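Local coordinates for protein alginate lyase (PDB 3NNB) that probably cleaves the polysaccharide alginate by beta-elimination, at residues A[245-250]-A[286-291]; A[228-233]-A[240-245]; A[31-36]-A[108-113]. All blocks are in the same frame, centred on the assembly; numbering follows the deposited sequence.

Overall arrangement
From the N terminus, contact 3 comes first: helix 27-41 packs on helix 98-118, closing a 71-residue excursion that holds short strands and much loop. Far along the chain, contact 2 folds helix 221-236 back on helix 240-258 across a six-residue gap between the segments. Contact 1 then follows, joining helix 240-258 to helix 274-293 over 35 mostly helical residues. The three lie in series, neither nested nor crossed, although contacts 2 and 1 share Lys245. These two touch: Thr231 packs against both Thr246 and Met288, so helices 221-236, 240-258 and 274-293 meet there. Contact 3 joins two helices elsewhere in the fold, its centre about 28 Å from the centre of either other contact.

Contact 1 of 3, residues A[245-250]-A[286-291]; sequences KTIQEF and LDMCSI
Met288, built as selenomethionine, lies over one face of the Phe250 ring, a Met-aromatic contact that joins helix 240-258 to helix 274-293 in a fold consistent with the alpha/alpha toroid of this family. The tight part is the face itself. Met288 CG sits 3.6 Å from the ring centroid, close to the normal, as a CH-pi contact. From there a bend at chi2 (52°) lifts SE to 4.8 Å from the same centroid, still above the face, and a second bend at chi3 brings CE back to the ring. Ile247 slants across the Met288 side chain, its CG1 4.1 Å from Met288 SE. All of these groups are buried, and Thr231 of helix 221-236 also packs on Met288.

The helices themselves stay well apart, with segment axes 11.2 Å at closest approach, so the long side chain of Met288 bridges most of the distance. On the solvent side nothing reaches across: Lys245 and Gln248 are exposed and make no contact with the other segment. The closest touch of the contact remains in the buried part, where Met288 CE comes 3.5 Å from Phe250 CD1.

Contact 2 of 3, residues A[228-233]-A[240-245]; sequences VQLTAY and QDLAMK
Thr231 and Ala243 meet methyl to methyl, with Thr231 CG2 3.8 Å from Ala243 CB, and this small pair lets two helices of a helical hairpin come very near each other. Their CA atoms, Thr231 CA and Ala243 CA, are just 4.4 Å apart. The methyls also rest on backbone: Ala243 CB is 3.8 Å from Thr231 O, and Thr231 CG2 is 4.0 Å from Ala243 O. One step along, Leu230 and Leu242 cross at about a right angle and touch through single methyls, Leu230 CD2 and Leu242 CD1, 4.2 Å apart. Both leucines carry CG anti to the backbone N (chi1 -173° and 179°), and it is this that brings their methyls together beside the methyl pair. No hydrogen bond spans the two segments.

What fixes these groups lies in the next shell. Thr231 OG1 bonds to Asp227 O one turn back in its helix, which holds the rotation of the side chain and so the place of CG2. At the beginning of helix 240-258, Asn239 OD1 accepts from the backbone N of Leu242, while Leu242 O takes a bond from Thr246 OG1. Separately from the contact, the far side of helix 221-236 is braced by Tyr233 OH, which donates 2.7 Å to Gln229 OE1, in the carbonyl plane and on a lone pair; Gln229 NE2 is held in turn by Met165 O.

The two helices run in broadly opposed directions, at a slant, and are bordered by three further helices. Helix 189-208 supports both leucines, Met206 touching Leu230 and Val203 touching Leu242; helix 274-293 meets Thr231 through Met288 and Ile291; helix 171-180 packs against Ala232 and Tyr233.

Contact 3 of 3, residues A[31-36]-A[108-113]; sequences KTLLRD and VTTLGL
Leu33 reaches across to Thr110 and Leu113 with both methyls, each on a different part of the opposing helix. CD1 of Leu33 touches both backbone, 3.9 Å from Thr110 O, and side chain, 4.1 Å from Leu113 CB. CD2 of Leu33 rests 3.9 Å from Leu113 O. The two leucines cross at about a right angle, so Leu33 meets the base of Leu113 rather than running alongside it. With CG anti to the backbone N (chi1 171°), the isobutyl group of Leu33 leans over to the neighbouring helix although its CB starts off to one side. An alanine here would lose both methyls and is likely to leave a gap beside Thr110 and Leu113, weakening the grip between the helices.

The second meeting point joins Asp36 and Thr110, whose CB atoms point at each other's helix. Here it is carbon that touches: Thr110 CG2 is 3.7 Å from Asp36 CB, and about as near to the Asp36 carbonyl carbon. The polar ends turn to Arg374, whose NH2 makes a salt bridge with Asp36 OD2 and a hydrogen bond with Thr110 OG1, the latter also bonded to Lys106 O. One guanidinium group thus spans both helices, and its charge would probably help keep the aspartate ionised.

The segment axes approach to 9.1 Å with a signed crossing angle of -127°, a steeply slanted packing of helices, consistent with the largely helical alpha/alpha toroid of this alginate lyase family.

Contact 1 of 3, residues A[245-250]-A[286-291]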
loop_
_atom_site.group_PDB
_atom_site.type_symbol
_atom_site.label_atom_id
_atom_site.label_comp_id
_atom_site.label_asym_id
_atom_site.label_seq_id
_atom_site.Cartn_x
_atom_site.Cartn_y
_atom_site.Cartn_z
ATOM N N LYS A 245 -11.616 -10.348 13.571
ATOM C CA LYS A 245 -10.655 -10.743 14.589
ATOM C C LYS A 245 -9.392 -9.881 14.519
ATOM O O LYS A 245 -8.895 -9.417 15.528
ATOM C CB LYS A 245 -10.281 -12.211 14.446
ATOM C CG LYS A 245 -9.085 -12.625 15.275
ATOM C CD LYS A 245 -8.678 -14.064 14.973
ATOM C CE LYS A 245 -7.796 -14.635 16.075
ATOM N NZ LYS A 245 -6.461 -13.968 16.148
ATOM N N THR A 246 -8.872 -9.703 13.305
ATOM C CA THR A 246 -7.626 -8.971 13.088
ATOM C C THR A 246 -7.826 -7.503 13.491
ATOM O O THR A 246 -6.966 -6.889 14.120
ATOM C CB THR A 246 -7.168 -9.126 11.620
ATOM O OG1 THR A 246 -7.109 -10.518 11.307
ATOM C CG2 THR A 246 -5.770 -8.491 11.398
ATOM N N ILE A 247 -8.976 -6.957 13.144
ATOM C CA ILE A 247 -9.336 -5.574 13.550
ATOM C C ILE A 247 -9.420 -5.424 15.060
ATOM O O ILE A 247 -8.869 -4.485 15.648
ATOM C CB ILE A 247 -10.643 -5.123 12.883
ATOM C CG1 ILE A 247 -10.428 -4.959 11.354
ATOM C CG2 ILE A 247 -11.159 -3.786 13.485
ATOM C CD1 ILE A 247 -11.708 -4.809 10.519
ATOM N N GLN A 248 -10.122 -6.349 15.708
ATOM C CA GLN A 248 -10.325 -6.247 17.146
ATOM C C GLN A 248 -9.042 -6.357 17.927
ATOM O O GLN A 248 -8.906 -5.705 18.950
ATOM C CB GLN A 248 -11.397 -7.250 17.594
ATOM C CG GLN A 248 -12.777 -6.720 17.099
ATOM C CD GLN A 248 -13.925 -7.686 17.240
ATOM O OE1 GLN A 248 -13.741 -8.865 17.549
ATOM N NE2 GLN A 248 -15.129 -7.191 16.960
ATOM N N GLU A 249 -8.081 -7.113 17.414
ATOM C CA GLU A 249 -6.781 -7.265 18.049
ATOM C C GLU A 249 -5.769 -6.164 17.723
ATOM O O GLU A 249 -4.723 -6.038 18.391
ATOM C CB GLU A 249 -6.194 -8.625 17.697
ATOM C CG GLU A 249 -7.024 -9.749 18.242
ATOM C CD GLU A 249 -6.459 -11.127 17.924
ATOM O OE1 GLU A 249 -5.421 -11.265 17.236
ATOM O OE2 GLU A 249 -7.083 -12.081 18.401
ATOM N N PHE A 250 -6.081 -5.359 16.700
ATOM C CA PHE A 250 -5.120 -4.399 16.144
ATOM C C PHE A 250 -4.664 -3.298 17.134
ATOM O O PHE A 250 -3.472 -3.015 17.215
ATOM C CB PHE A 250 -5.680 -3.854 14.822
ATOM C CG PHE A 250 -4.809 -2.877 14.083
ATOM C CD1 PHE A 250 -3.867 -3.329 13.147
ATOM C CD2 PHE A 250 -4.985 -1.515 14.245
ATOM C CE1 PHE A 250 -3.130 -2.435 12.417
ATOM C CE2 PHE A 250 -4.239 -0.627 13.527
ATOM C CZ PHE A 250 -3.348 -1.095 12.581
ATOM N N LEU A 286 -4.245 4.661 9.080
ATOM C CA LEU A 286 -5.447 5.250 8.491
ATOM C C LEU A 286 -6.137 4.344 7.498
ATOM O O LEU A 286 -7.363 4.329 7.418
ATOM C CB LEU A 286 -5.162 6.640 7.931
ATOM C CG LEU A 286 -4.732 7.692 8.964
ATOM C CD1 LEU A 286 -4.169 8.987 8.345
ATOM C CD2 LEU A 286 -5.933 8.089 9.842
ATOM N N ASP A 287 -5.365 3.555 6.749
ATOM C CA ASP A 287 -5.960 2.520 5.911
ATOM C C ASP A 287 -6.748 1.522 6.772
ATOM O O ASP A 287 -7.862 1.176 6.426
ATOM C CB ASP A 287 -4.867 1.725 5.157
ATOM C CG ASP A 287 -4.262 2.493 3.995
ATOM O OD1 ASP A 287 -4.829 3.465 3.469
ATOM O OD2 ASP A 287 -3.123 2.109 3.622
HETATM N N MSE A 288 -6.204 1.086 7.913
HETATM C CA MSE A 288 -6.916 0.202 8.810
HETATM C C MSE A 288 -8.157 0.899 9.350
HETATM O O MSE A 288 -9.213 0.267 9.478
HETATM C CB MSE A 288 -6.025 -0.247 9.965
HETATM C CG MSE A 288 -6.640 -1.332 10.841
HETATM SE SE MSE A 288 -7.284 -2.876 9.844
HETATM C CE MSE A 288 -6.374 -4.188 10.845
ATOM N N CYS A 289 -8.046 2.177 9.710
ATOM C CA CYS A 289 -9.227 2.908 10.218
ATOM C C CYS A 289 -10.328 2.907 9.162
ATOM O O CYS A 289 -11.506 2.730 9.494
ATOM C CB CYS A 289 -8.861 4.360 10.540
ATOM S SG CYS A 289 -7.780 4.549 11.981
ATOM N N SER A 290 -9.943 3.111 7.889
ATOM C CA SER A 290 -10.907 3.139 6.785
ATOM C C SER A 290 -11.586 1.781 6.620
ATOM O O SER A 290 -12.824 1.687 6.617
ATOM C CB SER A 290 -10.225 3.576 5.480
ATOM O OG SER A 290 -9.700 4.888 5.636
ATOM N N ILE A 291 -10.786 0.704 6.543
ATOM C CA ILE A 291 -11.354 -0.644 6.448
ATOM C C ILE A 291 -12.278 -0.943 7.619
ATOM O O ILE A 291 -13.426 -1.377 7.426
ATOM C CB ILE A 291 -10.268 -1.708 6.407
ATOM C CG1 ILE A 291 -9.429 -1.510 5.152
ATOM C CG2 ILE A 291 -10.879 -3.131 6.403
ATOM C CD1 ILE A 291 -8.110 -2.340 5.187
#

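Contact 2 of 3, residues A[228-233]-A[240-245]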
loop_
_atom_site.group_PDB
_atom_site.type_symbol
_atom_site.label_atom_id
_atom_site.label_comp_id
_atom_site.label_asym_id
_atom_site.label_seq_id
_atom_site.Cartn_x
_atom_site.Cartn_y
_atom_site.Cartn_z
ATOM N N VAL A 228 -3.092 -5.038 8.217
ATOM C CA VAL A 228 -3.939 -4.356 7.227
ATOM C C VAL A 228 -4.180 -5.218 5.987
ATOM O O VAL A 228 -5.310 -5.347 5.510
ATOM C CB VAL A 228 -3.384 -2.952 6.808
ATOM C CG1 VAL A 228 -4.357 -2.242 5.884
ATOM C CG2 VAL A 228 -3.125 -2.096 8.048
ATOM N N GLN A 229 -3.108 -5.815 5.485
ATOM C CA GLN A 229 -3.215 -6.620 4.277
ATOM C C GLN A 229 -4.055 -7.857 4.584
ATOM O O GLN A 229 -4.953 -8.187 3.830
ATOM C CB GLN A 229 -1.814 -7.073 3.827
ATOM C CG GLN A 229 -0.882 -5.966 3.378
ATOM C CD GLN A 229 0.288 -6.522 2.571
ATOM O OE1 GLN A 229 0.095 -6.989 1.439
ATOM N NE2 GLN A 229 1.517 -6.440 3.130
ATOM N N LEU A 230 -3.793 -8.530 5.709
ATOM C CA LEU A 230 -4.592 -9.727 6.047
ATOM C C LEU A 230 -6.094 -9.371 6.101
ATOM O O LEU A 230 -6.961 -10.095 5.576
ATOM C CB LEU A 230 -4.122 -10.343 7.363
ATOM C CG LEU A 230 -4.780 -11.690 7.718
ATOM C CD1 LEU A 230 -4.261 -12.795 6.786
ATOM C CD2 LEU A 230 -4.488 -12.016 9.212
ATOM N N THR A 231 -6.388 -8.224 6.700
ATOM C CA THR A 231 -7.780 -7.771 6.882
ATOM C C THR A 231 -8.426 -7.512 5.524
ATOM O O THR A 231 -9.521 -7.998 5.240
ATOM C CB THR A 231 -7.842 -6.566 7.774
ATOM O OG1 THR A 231 -7.294 -6.896 9.055
ATOM C CG2 THR A 231 -9.314 -6.104 7.985
ATOM N N ALA A 232 -7.739 -6.743 4.673
ATOM C CA ALA A 232 -8.280 -6.424 3.365
ATOM C C ALA A 232 -8.483 -7.692 2.512
ATOM O O ALA A 232 -9.506 -7.813 1.811
ATOM C CB ALA A 232 -7.327 -5.480 2.626
ATOM N N TYR A 233 -7.512 -8.613 2.528
ATOM C CA TYR A 233 -7.600 -9.814 1.665
ATOM C C TYR A 233 -8.670 -10.756 2.219
ATOM O O TYR A 233 -9.405 -11.375 1.447
ATOM C CB TYR A 233 -6.259 -10.514 1.497
ATOM C CG TYR A 233 -5.171 -9.570 1.024
ATOM C CD1 TYR A 233 -5.469 -8.412 0.371
ATOM C CD2 TYR A 233 -3.820 -9.828 1.294
ATOM C CE1 TYR A 233 -4.447 -7.505 -0.012
ATOM C CE2 TYR A 233 -2.835 -8.994 0.891
ATOM C CZ TYR A 233 -3.133 -7.802 0.265
ATOM O OH TYR A 233 -2.134 -6.900 -0.052
ATOM N N GLN A 240 -15.186 -12.564 6.581
ATOM C CA GLN A 240 -15.442 -11.398 7.440
ATOM C C GLN A 240 -15.004 -11.693 8.869
ATOM O O GLN A 240 -14.580 -10.785 9.603
ATOM C CB GLN A 240 -16.921 -10.936 7.326
ATOM C CG GLN A 240 -17.249 -9.580 8.052
ATOM C CD GLN A 240 -18.727 -9.141 7.894
ATOM O OE1 GLN A 240 -19.621 -9.595 8.640
ATOM N NE2 GLN A 240 -18.967 -8.216 6.980
ATOM N N ASP A 241 -15.064 -12.950 9.295
ATOM C CA ASP A 241 -14.687 -13.273 10.661
ATOM C C ASP A 241 -13.209 -13.062 10.903
ATOM O O ASP A 241 -12.837 -12.532 11.942
ATOM C CB ASP A 241 -15.088 -14.706 11.060
ATOM C CG ASP A 241 -16.604 -14.886 11.223
ATOM O OD1 ASP A 241 -17.389 -13.901 11.236
ATOM O OD2 ASP A 241 -17.012 -16.057 11.325
ATOM N N LEU A 242 -12.353 -13.480 9.960
ATOM C CA LEU A 242 -10.919 -13.274 10.103
ATOM C C LEU A 242 -10.602 -11.775 10.110
ATOM O O LEU A 242 -9.736 -11.336 10.859
ATOM C CB LEU A 242 -10.131 -13.937 8.957
ATOM C CG LEU A 242 -8.601 -13.787 8.939
ATOM C CD1 LEU A 242 -7.871 -14.212 10.230
ATOM C CD2 LEU A 242 -8.003 -14.611 7.734
ATOM N N ALA A 243 -11.270 -11.008 9.256
ATOM C CA ALA A 243 -11.099 -9.553 9.222
ATOM C C ALA A 243 -11.488 -8.941 10.559
ATOM O O ALA A 243 -10.730 -8.146 11.125
ATOM C CB ALA A 243 -11.914 -8.917 8.095
HETATM N N MSE A 244 -12.657 -9.342 11.090
HETATM C CA MSE A 244 -13.121 -8.835 12.392
HETATM C C MSE A 244 -12.122 -9.129 13.525
HETATM O O MSE A 244 -11.813 -8.236 14.341
HETATM C CB MSE A 244 -14.522 -9.408 12.705
HETATM C CG MSE A 244 -15.279 -8.697 13.797
HETATM SE SE MSE A 244 -15.860 -6.930 13.249
HETATM C CE MSE A 244 -17.167 -7.401 11.892
ATOM N N LYS A 245 -11.616 -10.348 13.571
ATOM C CA LYS A 245 -10.655 -10.743 14.589
ATOM C C LYS A 245 -9.392 -9.881 14.519
ATOM O O LYS A 245 -8.895 -9.417 15.528
ATOM C CB LYS A 245 -10.281 -12.211 14.446
ATOM C CG LYS A 245 -9.085 -12.625 15.275
ATOM C CD LYS A 245 -8.678 -14.064 14.973
ATOM C CE LYS A 245 -7.796 -14.635 16.075
ATOM N NZ LYS A 245 -6.461 -13.968 16.148
#

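Contact 3 of 3, residues A[31-36]-A[108-113]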
loop_
_atom_site.group_PDB
_atom_site.type_symbol
_atom_site.label_atom_id
_atom_site.label_comp_id
_atom_site.label_asym_id
_atom_site.label_seq_id
_atom_site.Cartn_x
_atom_site.Cartn_y
_atom_site.Cartn_z
ATOM N N LYS A 31 -9.332 14.533 -15.797
ATOM C CA LYS A 31 -8.656 14.585 -17.077
ATOM C C LYS A 31 -7.267 13.940 -17.001
ATOM O O LYS A 31 -6.894 13.143 -17.866
ATOM C CB LYS A 31 -8.560 16.043 -17.553
ATOM C CG LYS A 31 -7.829 16.222 -18.870
ATOM C CD LYS A 31 -7.751 17.734 -19.245
ATOM C CE LYS A 31 -6.903 17.993 -20.478
ATOM N NZ LYS A 31 -7.745 18.254 -21.680
ATOM N N THR A 32 -6.517 14.274 -15.960
ATOM C CA THR A 32 -5.188 13.674 -15.736
ATOM C C THR A 32 -5.288 12.153 -15.504
ATOM O O THR A 32 -4.470 11.383 -16.022
ATOM C CB THR A 32 -4.458 14.399 -14.595
ATOM O OG1 THR A 32 -4.162 15.703 -15.062
ATOM C CG2 THR A 32 -3.143 13.694 -14.243
ATOM N N LEU A 33 -6.309 11.735 -14.781
ATOM C CA LEU A 33 -6.553 10.294 -14.562
ATOM C C LEU A 33 -6.790 9.579 -15.884
ATOM O O LEU A 33 -6.195 8.512 -16.150
ATOM C CB LEU A 33 -7.726 10.071 -13.617
ATOM C CG LEU A 33 -8.237 8.652 -13.446
ATOM C CD1 LEU A 33 -7.111 7.771 -12.721
ATOM C CD2 LEU A 33 -9.582 8.616 -12.714
ATOM N N LEU A 34 -7.639 10.142 -16.740
ATOM C CA LEU A 34 -7.865 9.495 -18.037
ATOM C C LEU A 34 -6.642 9.495 -18.923
ATOM O O LEU A 34 -6.431 8.541 -19.684
ATOM C CB LEU A 34 -9.071 10.082 -18.766
ATOM C CG LEU A 34 -10.393 10.044 -17.987
ATOM C CD1 LEU A 34 -11.600 10.529 -18.840
ATOM C CD2 LEU A 34 -10.695 8.717 -17.365
ATOM N N ARG A 35 -5.819 10.544 -18.828
ATOM C CA ARG A 35 -4.509 10.540 -19.498
ATOM C C ARG A 35 -3.599 9.451 -18.973
ATOM O O ARG A 35 -2.943 8.788 -19.756
ATOM C CB ARG A 35 -3.826 11.894 -19.391
ATOM C CG ARG A 35 -4.414 12.921 -20.321
ATOM C CD ARG A 35 -3.630 14.241 -20.252
ATOM N NE ARG A 35 -4.477 15.380 -20.618
ATOM N N ASP A 36 -3.534 9.264 -17.652
ATOM C CA ASP A 36 -2.741 8.186 -17.075
ATOM C C ASP A 36 -3.286 6.823 -17.601
ATOM O O ASP A 36 -2.531 5.906 -17.899
ATOM C CB ASP A 36 -2.831 8.173 -15.538
ATOM C CG ASP A 36 -2.065 9.300 -14.867
ATOM O OD1 ASP A 36 -1.283 10.026 -15.526
ATOM O OD2 ASP A 36 -2.274 9.427 -13.646
ATOM N N VAL A 108 -3.590 -1.385 -12.965
ATOM C CA VAL A 108 -4.923 -1.902 -12.711
ATOM C C VAL A 108 -5.708 -0.895 -11.895
ATOM O O VAL A 108 -6.898 -0.681 -12.151
ATOM C CB VAL A 108 -4.852 -3.269 -12.008
ATOM C CG1 VAL A 108 -6.205 -3.648 -11.430
ATOM C CG2 VAL A 108 -4.319 -4.360 -13.032
ATOM N N THR A 109 -5.031 -0.274 -10.922
ATOM C CA THR A 109 -5.652 0.767 -10.086
ATOM C C THR A 109 -6.065 1.982 -10.944
ATOM O O THR A 109 -7.219 2.449 -10.871
ATOM C CB THR A 109 -4.773 1.122 -8.877
ATOM O OG1 THR A 109 -4.723 -0.028 -8.010
ATOM C CG2 THR A 109 -5.319 2.314 -8.104
ATOM N N THR A 110 -5.149 2.484 -11.763
ATOM C CA THR A 110 -5.425 3.577 -12.683
ATOM C C THR A 110 -6.626 3.250 -13.593
ATOM O O THR A 110 -7.550 4.080 -13.779
ATOM C CB THR A 110 -4.178 3.873 -13.555
ATOM O OG1 THR A 110 -3.105 4.314 -12.707
ATOM C CG2 THR A 110 -4.447 4.913 -14.631
ATOM N N LEU A 111 -6.586 2.068 -14.208
ATOM C CA LEU A 111 -7.604 1.654 -15.156
ATOM C C LEU A 111 -8.958 1.454 -14.512
ATOM O O LEU A 111 -9.978 1.818 -15.087
ATOM C CB LEU A 111 -7.175 0.409 -15.944
ATOM C CG LEU A 111 -5.977 0.732 -16.893
ATOM C CD1 LEU A 111 -5.223 -0.593 -17.253
ATOM C CD2 LEU A 111 -6.417 1.544 -18.178
ATOM N N GLY A 112 -9.000 0.854 -13.321
ATOM C CA GLY A 112 -10.244 0.642 -12.641
ATOM C C GLY A 112 -10.875 1.975 -12.241
ATOM O O GLY A 112 -12.075 2.181 -12.413
ATOM N N LEU A 113 -10.063 2.865 -11.705
ATOM C CA LEU A 113 -10.528 4.218 -11.382
ATOM C C LEU A 113 -11.012 4.941 -12.664
ATOM O O LEU A 113 -12.056 5.579 -12.669
ATOM C CB LEU A 113 -9.420 5.004 -10.712
ATOM C CG LEU A 113 -9.205 4.664 -9.247
ATOM C CD1 LEU A 113 -7.918 5.376 -8.772
ATOM C CD2 LEU A 113 -10.399 5.015 -8.351
#